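Local coordinates for DUF3501 family protein (Burkholderia pseudomallei K96243, PDB 3FJV) that is of unknown function but pairs an antiparallel beta-sheet domain with a helical arm and assembles as a two-chain unit, at residues E13-V18 / Q54-L59; A34-I37 / L41-L44; L44-T49 / L78-D83. All coordinates share one frame; numbering follows the deposited sequence.

Contact 1. Residues E13-V18 / Q54-L59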
# COMPACT_ATOMS: atom_id res chain seq x y z
N GLU A 13 4.91 12.36 25.36
CA GLU A 13 4.27 13.37 26.18
C GLU A 13 4.46 14.78 25.64
O GLU A 13 3.51 15.58 25.62
CB GLU A 13 4.84 13.27 27.62
CG GLU A 13 4.45 14.42 28.51
CD GLU A 13 5.01 14.32 29.91
OE1 GLU A 13 5.70 13.33 30.25
OE2 GLU A 13 4.74 15.27 30.67
N ALA A 14 5.70 15.11 25.28
CA ALA A 14 6.02 16.43 24.79
C ALA A 14 5.38 16.64 23.41
O ALA A 14 4.83 17.71 23.15
CB ALA A 14 7.54 16.66 24.74
N TYR A 15 5.40 15.62 22.54
CA TYR A 15 4.72 15.80 21.22
C TYR A 15 3.22 16.00 21.34
O TYR A 15 2.64 16.85 20.65
CB TYR A 15 5.05 14.66 20.22
CG TYR A 15 4.44 14.90 18.87
CD1 TYR A 15 4.95 15.90 18.03
CD2 TYR A 15 3.35 14.17 18.42
CE1 TYR A 15 4.40 16.15 16.81
CE2 TYR A 15 2.78 14.43 17.18
CZ TYR A 15 3.32 15.42 16.38
OH TYR A 15 2.78 15.68 15.14
N ALA A 16 2.56 15.22 22.21
CA ALA A 16 1.13 15.31 22.33
C ALA A 16 0.73 16.70 22.74
O ALA A 16 -0.28 17.18 22.28
CB ALA A 16 0.53 14.23 23.36
N LYS A 17 1.54 17.34 23.59
CA LYS A 17 1.30 18.73 24.00
C LYS A 17 1.38 19.72 22.83
O LYS A 17 0.66 20.71 22.84
CB LYS A 17 2.24 19.15 25.14
CG LYS A 17 1.85 18.54 26.50
CD LYS A 17 2.91 18.75 27.59
CE LYS A 17 2.34 18.58 29.01
NZ LYS A 17 2.08 17.18 29.47
N VAL A 18 2.18 19.44 21.80
CA VAL A 18 2.27 20.39 20.68
C VAL A 18 1.63 19.88 19.36
O VAL A 18 1.77 20.50 18.32
CB VAL A 18 3.74 20.86 20.42
CG1 VAL A 18 4.29 21.69 21.62
CG2 VAL A 18 4.70 19.69 20.05
N GLN A 54 6.55 13.19 10.45
CA GLN A 54 6.05 11.87 10.20
C GLN A 54 6.46 10.91 11.31
O GLN A 54 5.68 10.03 11.68
CB GLN A 54 6.52 11.35 8.83
CG GLN A 54 5.72 11.94 7.69
CD GLN A 54 6.33 11.67 6.34
OE1 GLN A 54 7.00 12.56 5.74
NE2 GLN A 54 6.15 10.47 5.87
N ILE A 55 7.70 11.02 11.76
CA ILE A 55 8.19 10.14 12.84
C ILE A 55 7.41 10.40 14.11
O ILE A 55 6.90 9.49 14.76
CB ILE A 55 9.72 10.25 13.10
CG1 ILE A 55 10.52 9.79 11.88
CG2 ILE A 55 10.11 9.42 14.33
CD1 ILE A 55 11.94 10.34 11.89
N HIS A 56 7.24 11.67 14.46
CA HIS A 56 6.44 12.01 15.62
C HIS A 56 5.01 11.41 15.53
O HIS A 56 4.47 10.84 16.51
CB HIS A 56 6.38 13.53 15.79
CG HIS A 56 7.61 14.15 16.40
ND1 HIS A 56 7.97 15.45 16.13
CD2 HIS A 56 8.48 13.70 17.32
CE1 HIS A 56 9.02 15.77 16.88
NE2 HIS A 56 9.34 14.74 17.61
N GLU A 57 4.42 11.52 14.36
CA GLU A 57 3.08 11.03 14.10
C GLU A 57 2.99 9.49 14.24
O GLU A 57 2.12 8.96 14.94
CB GLU A 57 2.59 11.50 12.71
CG GLU A 57 2.02 12.95 12.68
CD GLU A 57 0.81 13.10 13.56
OE1 GLU A 57 -0.20 12.41 13.29
OE2 GLU A 57 0.86 13.85 14.54
N MSE A 58 3.96 8.80 13.68
CA MSE A 58 3.99 7.36 13.83
C MSE A 58 4.12 6.92 15.29
O MSE A 58 3.36 6.07 15.75
CB MSE A 58 5.16 6.75 13.04
CG MSE A 58 5.23 5.16 13.10
SE MSE A 58 3.95 4.22 12.05
CE MSE A 58 4.99 3.94 10.41
N LEU A 59 5.10 7.50 15.98
CA LEU A 59 5.30 7.22 17.39
C LEU A 59 4.04 7.52 18.21
O LEU A 59 3.65 6.70 19.06
CB LEU A 59 6.51 7.97 17.94
CG LEU A 59 7.86 7.71 17.26
CD1 LEU A 59 8.96 8.65 17.79
CD2 LEU A 59 8.27 6.23 17.35

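Contact 2. Residues A34-I37 / L41-L44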
# COMPACT_ATOMS: atom_id res chain seq x y z
N ALA A 34 5.49 20.79 -1.89
CA ALA A 34 4.61 19.88 -2.61
C ALA A 34 4.42 20.28 -4.07
O ALA A 34 4.33 21.46 -4.35
CB ALA A 34 3.27 19.81 -1.93
N VAL A 35 4.40 19.28 -4.96
CA VAL A 35 4.10 19.47 -6.39
C VAL A 35 3.07 18.41 -6.85
O VAL A 35 3.14 17.26 -6.45
CB VAL A 35 5.35 19.30 -7.27
CG1 VAL A 35 5.04 19.79 -8.68
CG2 VAL A 35 6.60 20.04 -6.67
N SER A 36 2.13 18.80 -7.70
CA SER A 36 1.23 17.87 -8.35
C SER A 36 1.72 17.55 -9.73
O SER A 36 2.35 18.40 -10.35
CB SER A 36 -0.14 18.50 -8.44
OG SER A 36 -0.69 18.43 -7.16
N ILE A 37 1.45 16.34 -10.21
CA ILE A 37 1.85 15.96 -11.56
C ILE A 37 0.58 15.37 -12.18
O ILE A 37 0.18 14.23 -11.89
CB ILE A 37 2.99 14.90 -11.61
CG1 ILE A 37 4.25 15.36 -10.87
CG2 ILE A 37 3.39 14.65 -13.06
CD1 ILE A 37 5.37 14.18 -10.83
N LEU A 41 -1.23 12.19 -9.46
CA LEU A 41 0.07 12.04 -8.80
C LEU A 41 0.42 13.28 -7.97
O LEU A 41 0.31 14.43 -8.46
CB LEU A 41 1.20 11.81 -9.80
CG LEU A 41 1.51 10.32 -10.04
CD1 LEU A 41 0.26 9.57 -10.42
CD2 LEU A 41 2.56 10.25 -11.13
N ARG A 42 0.92 13.04 -6.77
CA ARG A 42 1.37 14.12 -5.86
C ARG A 42 2.77 13.79 -5.33
O ARG A 42 3.00 12.66 -4.93
CB ARG A 42 0.39 14.20 -4.68
CG ARG A 42 -1.06 14.51 -5.05
CD ARG A 42 -1.20 15.88 -5.69
NE ARG A 42 -2.57 16.18 -6.15
CZ ARG A 42 -3.03 16.03 -7.40
NH1 ARG A 42 -2.27 15.58 -8.40
NH2 ARG A 42 -4.30 16.35 -7.65
N LEU A 43 3.71 14.73 -5.38
CA LEU A 43 5.04 14.53 -4.82
C LEU A 43 5.23 15.50 -3.65
O LEU A 43 4.90 16.67 -3.76
CB LEU A 43 6.18 14.88 -5.82
CG LEU A 43 6.72 13.93 -6.87
CD1 LEU A 43 7.85 14.63 -7.58
CD2 LEU A 43 7.22 12.64 -6.25
N LEU A 44 5.77 15.00 -2.55
CA LEU A 44 6.21 15.83 -1.44
C LEU A 44 7.69 15.68 -1.33
O LEU A 44 8.18 14.58 -1.02
CB LEU A 44 5.53 15.48 -0.13
CG LEU A 44 5.89 16.41 1.06
CD1 LEU A 44 5.21 17.77 0.90
CD2 LEU A 44 5.47 15.71 2.37

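Contact 3. Residues L44-T49 / L78-D83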
# COMPACT_ATOMS: atom_id res chain seq x y z
N LEU A 44 5.77 15.00 -2.55
CA LEU A 44 6.21 15.83 -1.44
C LEU A 44 7.69 15.68 -1.33
O LEU A 44 8.18 14.58 -1.02
CB LEU A 44 5.53 15.48 -0.13
CG LEU A 44 5.89 16.41 1.06
CD1 LEU A 44 5.21 17.77 0.90
CD2 LEU A 44 5.47 15.71 2.37
N PHE A 45 8.41 16.78 -1.57
CA PHE A 45 9.84 16.79 -1.36
C PHE A 45 10.13 16.86 0.13
O PHE A 45 9.65 17.76 0.83
CB PHE A 45 10.50 17.92 -2.14
CG PHE A 45 10.54 17.64 -3.58
CD1 PHE A 45 11.60 16.91 -4.11
CD2 PHE A 45 9.47 18.01 -4.41
CE1 PHE A 45 11.67 16.62 -5.48
CE2 PHE A 45 9.49 17.72 -5.77
CZ PHE A 45 10.60 16.98 -6.32
N GLU A 46 10.87 15.88 0.62
CA GLU A 46 11.05 15.67 2.06
C GLU A 46 12.24 16.41 2.64
O GLU A 46 13.32 16.50 2.01
CB GLU A 46 11.12 14.17 2.38
CG GLU A 46 9.95 13.37 1.87
CD GLU A 46 8.69 13.37 2.79
OE1 GLU A 46 8.72 14.02 3.86
OE2 GLU A 46 7.72 12.62 2.46
N ASP A 47 12.07 16.97 3.83
CA ASP A 47 13.16 17.63 4.55
C ASP A 47 13.06 17.36 6.06
O ASP A 47 12.27 16.50 6.48
CB ASP A 47 13.20 19.15 4.21
CG ASP A 47 11.93 19.91 4.66
OD1 ASP A 47 11.19 19.38 5.55
OD2 ASP A 47 11.66 21.04 4.16
N GLU A 48 13.89 18.02 6.88
CA GLU A 48 13.88 17.78 8.33
C GLU A 48 12.45 17.95 8.93
O GLU A 48 11.99 17.16 9.75
CB GLU A 48 14.87 18.68 9.05
CG GLU A 48 14.99 18.33 10.56
CD GLU A 48 15.90 19.24 11.33
OE1 GLU A 48 16.07 20.40 10.95
OE2 GLU A 48 16.34 18.82 12.40
N THR A 49 11.78 19.02 8.52
CA THR A 49 10.46 19.32 9.04
C THR A 49 9.43 18.21 8.70
O THR A 49 8.71 17.77 9.57
CB THR A 49 10.00 20.67 8.54
OG1 THR A 49 10.90 21.70 9.01
CG2 THR A 49 8.60 20.97 9.01
N LEU A 78 14.56 6.88 7.14
CA LEU A 78 15.86 7.31 6.60
C LEU A 78 15.91 7.48 5.08
O LEU A 78 16.57 8.37 4.60
CB LEU A 78 16.95 6.29 6.95
CG LEU A 78 18.39 6.72 6.63
CD1 LEU A 78 18.80 7.93 7.48
CD2 LEU A 78 19.37 5.55 6.90
N PRO A 79 15.23 6.60 4.32
CA PRO A 79 15.17 6.82 2.89
C PRO A 79 14.73 8.23 2.47
O PRO A 79 15.08 8.67 1.38
CB PRO A 79 14.14 5.77 2.39
CG PRO A 79 14.13 4.72 3.46
CD PRO A 79 14.48 5.40 4.73
N LEU A 80 13.93 8.93 3.28
CA LEU A 80 13.48 10.25 2.90
C LEU A 80 14.50 11.40 3.14
O LEU A 80 14.23 12.56 2.72
CB LEU A 80 12.13 10.57 3.54
CG LEU A 80 11.01 9.55 3.39
CD1 LEU A 80 9.70 10.01 4.02
CD2 LEU A 80 10.85 9.23 1.91
N VAL A 81 15.60 11.10 3.83
CA VAL A 81 16.55 12.13 4.22
C VAL A 81 17.48 12.53 3.05
O VAL A 81 18.23 11.71 2.53
CB VAL A 81 17.37 11.67 5.43
CG1 VAL A 81 18.37 12.74 5.83
CG2 VAL A 81 16.40 11.33 6.61
N PRO A 82 17.41 13.80 2.60
CA PRO A 82 18.36 14.22 1.55
C PRO A 82 19.82 14.23 2.03
O PRO A 82 20.08 14.40 3.21
CB PRO A 82 17.85 15.61 1.13
CG PRO A 82 16.91 16.00 2.08
CD PRO A 82 16.54 14.91 3.02
N ASP A 83 20.77 13.94 1.17
CA ASP A 83 22.09 13.67 1.67
C ASP A 83 23.13 14.64 1.21
O ASP A 83 24.31 14.45 1.53
CB ASP A 83 22.53 12.26 1.32
CG ASP A 83 22.50 12.00 -0.13
OD1 ASP A 83 22.48 12.98 -0.93
OD2 ASP A 83 22.48 10.80 -0.48

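Contact 1. Residues E13-V18 / Q54-L59
Tyr15 reaches across from one helix to the other and meets His56 with the face of its ring and Glu57 with its hydroxyl. His56 CB sits over the centre of the phenol in a CH-pi contact, 3.5 Å from the ring centroid and almost along the ring normal. The imidazole continues past one side of the phenol: the two planes are inclined by 27°, but with centroids 4.7 Å apart the rings barely overlap, and Tyr15 CD1 lies 3.6 Å from both His56 CG and His56 ND1. At the far end Tyr15 OH donates to Glu57 OE2 over 2.7 Å. Glu57 OE2 sits at the ring edge, in the plane of the phenol, and accepts through its anti lone pair; the carboxylate itself is turned 62° from that plane. Glu57 starts out away from helix 12-30, and a bend at chi2 (-61°) brings its carboxylate back to the hydroxyl. In the second shell Arg19 forms a salt bridge with Glu57 OE1, holding the other end of the carboxylate, while His56 NE2 is hydrogen-bonded to the backbone N of Leu10, which restrains the imidazole. Gln100 of the second subunit packs on Glu57. The arrangement is a buried helix-helix contact, joining helix 12-30 to helix 48-62 in the helical part of this DUF3501 protein.

Contact 2. Residues A34-I37 / L41-L44
Residues Ala34-Ile37 and Leu41-Leu44 run antiparallel, 4.7 Å apart at closest approach with their directions at 158°, as the two arms of a beta hairpin. Val35 and Leu43 form a hydrogen-bonded pair, with Val35 N to Leu43 O at 2.9 Å and Leu43 N to Val35 O at 2.8 Å, both nearly straight. Toward the turn Ile37 N gives a 2.8 Å bond to Leu41 O, whereas the return bond from Leu41 N to Ile37 O is weak; Tyr174 OH is also hydrogen-bonded to Ile37 O. Ala34-Leu44 and Ser36-Arg42 are the non-hydrogen-bonded pairs.

On the face bearing Val35, Ile37, Leu41 and Leu43, the CB atoms of Ile37 and Leu41 lie side by side at 4.0 Å, and the Ile37 and Leu43 side chains cross obliquely, meeting at their CD1 atoms (4.1 Å). Ile167 of strand 165-169 packs on Val35, Ile37 and Leu43, so this face is turned into the core. On the other face Ala34 CB meets Leu44 CD1, which swings back toward it with CG anti to the backbone N (chi1 -176°). Beside them Arg42 bends at chi2 (-64°) and lays one face of its guanidinium over Ser36 OG, without a hydrogen bond because the N-H groups are poorly angled for it. Strand 86-93 flanks Leu41-Leu44 along its other edge. Arg42 NH1 turns back to its own strand and donates to Leu41 O over 2.8 Å, from above the carbonyl plane and on the opposite face from Ile37 N, so two donors share this one oxygen.

Contact 3. Residues L44-T49 / L78-D83
Glu46 has both carboxylate oxygens held, OE1 by Thr50 OG1 and OE2 by Thr90 OG1, and its chain is pressed along Leu80. No hydrogen bond links residues Leu44-Thr49 to Leu78-Asp83, so the contact rests on van der Waals packing around Glu46, both its side chain and its carbonyl oxygen. Glu46 CB lies 3.5 Å from Leu80 O, and Glu46 CG is 3.9 Å from Leu80 CB. Beyond a bend at chi2 (-84°) the carboxylate comes beside the leucine branch, with Leu80 CD1 3.6 Å from Glu46 OE2 and 3.7 Å from Glu46 CD. The two side chains therefore touch at their bases as well as near their ends. On the backbone side of the same residue, the CG and CD atoms of Pro82 rest against Glu46 O, at 3.6 and 3.7 Å. The two threonines probably fix the rotation of the carboxylate and compensate for its burial against a hydrocarbon branch. Asp47, the next residue, is the N-cap of helix 48-62, and its OD2 is hydrogen-bonded to His29 NE2. Leu80 also packs on Ile51 and Gln54 of helix 48-62 and on Phe146 of strand 144-150. The contact thus lies where strand 41-45 passes into helix 48-62, against the 3-10 segment and loop that lead from helix 67-77 to strand 86-93.

Overall arrangement
From the N terminus, helix 12-30 supplies the first half of contact 1 and leads into the hairpin of contact 2, a tight local closure at the outer edge of the sheet within this chain. Strand 41-45 then turns into helix 48-62, which returns to helix 12-30 and closes contact 1, so the whole of contact 2 falls between the two halves of contact 1. Contact 3 begins at Leu44, shared with contact 2, and closes only after helix 67-77; its segments alternate with those of contact 1. Contact 1 ties helix 12-30 to helix 48-62, contact 2 builds the sheet edge, and contact 3 joins the two parts.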